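EchA16_2 (Mycobacterium avium subsp. paratuberculosis, PDB 3QYR) probably catalyses the reversible addition of water to the double bond of enoyl-CoA thioesters, as an enoyl-CoA hydratase of the crotonase family. Local coordinates at residues D38-A43 / P85-L90. Sequence-based numbering, arbitrary orientation.
Sequences DRFFGA and PRWPAL
Arg86 covers one face of the Phe41 ring with its CB, which stands over the middle of the ring, 3.7 Å from the centroid and nearly on the ring normal, a well-formed CH-pi contact; Phe40 CD2 lies against the opposite face, nearer the rim. The Phe40 ring turns an edge to Trp87, whose CZ3 comes within 3.8 Å of CE2 of Phe40, the two six-membered rings inclined at 58°. The guanidinium of Arg86 has Phe41 CD2 over one face and the Asp38 carboxylate at its edge. There NH1 and NH2 both converge end-on on OD1 of Asp38, in a salt bridge of 3.0 Å from NH1 and 2.9 Å from NH2. OD1 lies almost in the guanidinium plane, yet the carboxylate is twisted 69° out of it, and NH1 meets this oxygen from above the carboxylate plane. In this crotonase-type fold, helix 34-49 is here joined to the loop that leads into strand 94-98. Phe40 reaches inward to Leu23 and Ile58 on the sheet, and Trp87 stacks on Tyr112 of helix 105-112. A bend at chi3 (70°) in Arg86 carries its chain past the Phe41 ring toward Asp38. On the loop side, Arg86 O sits 3.3 Å from CD1 of Phe41, while Pro88 CD lies more loosely against the same ring, at an oblique position. Trp137 packs edge-to-face with Phe41.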
loop_
_atom_site.group_PDB
_atom_site.type_symbol
_atom_site.label_atom_id
_atom_site.label_comp_id
_atom_site.label_asym_id
_atom_site.label_seq_id
_atom_site.Cartn_x
_atom_site.Cartn_y
_atom_site.Cartn_z
ATOM N N ASP A 38 12.656 0.302 31.120
ATOM C CA ASP A 38 13.655 1.335 30.890
ATOM C C ASP A 38 15.011 0.668 30.686
ATOM O O ASP A 38 15.752 1.046 29.797
ATOM C CB ASP A 38 13.703 2.393 32.032
ATOM C CG ASP A 38 12.415 3.254 32.119
ATOM O OD1 ASP A 38 11.506 3.107 31.250
ATOM O OD2 ASP A 38 12.314 4.057 33.073
ATOM N N ARG A 39 15.293 -0.372 31.475
ATOM C CA ARG A 39 16.587 -1.071 31.406
ATOM C C ARG A 39 16.772 -1.855 30.119
ATOM O O ARG A 39 17.866 -1.828 29.527
ATOM C CB ARG A 39 16.761 -1.990 32.603
ATOM C CG ARG A 39 17.147 -1.219 33.874
ATOM C CD ARG A 39 18.650 -1.195 34.114
ATOM N NE ARG A 39 19.019 -2.323 34.993
ATOM C CZ ARG A 39 20.166 -3.016 34.943
ATOM N NH1 ARG A 39 20.348 -4.015 35.809
ATOM N NH2 ARG A 39 21.120 -2.738 34.033
ATOM N N PHE A 40 15.710 -2.527 29.687
ATOM C CA PHE A 40 15.792 -3.389 28.531
ATOM C C PHE A 40 15.875 -2.560 27.258
ATOM O O PHE A 40 16.800 -2.704 26.453
ATOM C CB PHE A 40 14.577 -4.307 28.482
ATOM C CG PHE A 40 14.521 -5.166 27.248
ATOM C CD1 PHE A 40 15.319 -6.278 27.134
ATOM C CD2 PHE A 40 13.675 -4.831 26.182
ATOM C CE1 PHE A 40 15.263 -7.079 25.989
ATOM C CE2 PHE A 40 13.613 -5.634 25.027
ATOM C CZ PHE A 40 14.393 -6.762 24.938
ATOM N N PHE A 41 14.912 -1.668 27.089
ATOM C CA PHE A 41 14.900 -0.815 25.898
ATOM C C PHE A 41 16.148 0.061 25.807
ATOM O O PHE A 41 16.707 0.236 24.719
ATOM C CB PHE A 41 13.616 0.010 25.815
ATOM C CG PHE A 41 12.383 -0.832 25.597
ATOM C CD1 PHE A 41 12.252 -1.597 24.458
ATOM C CD2 PHE A 41 11.363 -0.862 26.529
ATOM C CE1 PHE A 41 11.132 -2.354 24.237
ATOM C CE2 PHE A 41 10.252 -1.617 26.332
ATOM C CZ PHE A 41 10.128 -2.366 25.173
ATOM N N GLY A 42 16.607 0.563 26.944
ATOM C CA GLY A 42 17.847 1.344 26.990
ATOM C C GLY A 42 19.019 0.505 26.493
ATOM O O GLY A 42 19.823 0.973 25.685
ATOM N N ALA A 43 19.084 -0.750 26.948
ATOM C CA ALA A 43 20.148 -1.675 26.533
ATOM C C ALA A 43 20.121 -1.998 25.033
ATOM O O ALA A 43 21.167 -2.172 24.420
ATOM C CB ALA A 43 20.096 -2.953 27.351
ATOM N N PRO A 85 5.003 2.089 22.126
ATOM C CA PRO A 85 6.071 1.243 21.634
ATOM C C PRO A 85 7.432 1.862 21.835
ATOM O O PRO A 85 7.586 3.028 21.579
ATOM C CB PRO A 85 5.784 1.137 20.125
ATOM C CG PRO A 85 4.979 2.335 19.820
ATOM C CD PRO A 85 4.115 2.509 21.030
ATOM N N ARG A 86 8.403 1.049 22.243
ATOM C CA ARG A 86 9.763 1.507 22.544
ATOM C C ARG A 86 10.881 0.644 21.944
ATOM O O ARG A 86 12.058 0.890 22.232
ATOM C CB ARG A 86 9.958 1.556 24.060
ATOM C CG ARG A 86 8.997 2.504 24.741
ATOM C CD ARG A 86 9.105 2.385 26.236
ATOM N NE ARG A 86 10.377 2.923 26.721
ATOM C CZ ARG A 86 10.766 2.909 27.992
ATOM N NH1 ARG A 86 11.942 3.449 28.311
ATOM N NH2 ARG A 86 9.986 2.374 28.937
ATOM N N TRP A 87 10.537 -0.373 21.148
ATOM C CA TRP A 87 11.571 -1.167 20.504
ATOM C C TRP A 87 12.213 -0.258 19.467
ATOM O O TRP A 87 11.535 0.184 18.549
ATOM C CB TRP A 87 11.008 -2.405 19.832
ATOM C CG TRP A 87 12.077 -3.328 19.370
ATOM C CD1 TRP A 87 12.865 -3.171 18.290
ATOM C CD2 TRP A 87 12.500 -4.537 20.007
ATOM N NE1 TRP A 87 13.727 -4.219 18.183
ATOM C CE2 TRP A 87 13.535 -5.069 19.232
ATOM C CE3 TRP A 87 12.083 -5.231 21.145
ATOM C CZ2 TRP A 87 14.165 -6.257 19.542
ATOM C CZ3 TRP A 87 12.716 -6.436 21.463
ATOM C CH2 TRP A 87 13.744 -6.932 20.656
ATOM N N PRO A 88 13.502 0.068 19.655
ATOM C CA PRO A 88 14.239 0.987 18.837
ATOM C C PRO A 88 14.653 0.462 17.467
ATOM O O PRO A 88 14.651 -0.753 17.225
ATOM C CB PRO A 88 15.477 1.243 19.660
ATOM C CG PRO A 88 15.656 0.051 20.461
ATOM C CD PRO A 88 14.323 -0.410 20.782
ATOM N N ALA A 89 14.979 1.408 16.583
ATOM C CA ALA A 89 15.513 1.126 15.271
ATOM C C ALA A 89 16.908 0.575 15.436
ATOM O O ALA A 89 17.816 1.297 15.837
ATOM C CB ALA A 89 15.554 2.394 14.429
ATOM N N LEU A 90 17.066 -0.704 15.107
ATOM C CA LEU A 90 18.359 -1.365 15.102
ATOM C C LEU A 90 18.744 -1.849 13.706
ATOM O O LEU A 90 17.864 -2.225 12.915
ATOM C CB LEU A 90 18.318 -2.577 16.026
ATOM C CG LEU A 90 17.990 -2.228 17.470
ATOM C CD1 LEU A 90 18.109 -3.455 18.421
ATOM C CD2 LEU A 90 18.895 -1.103 17.923
#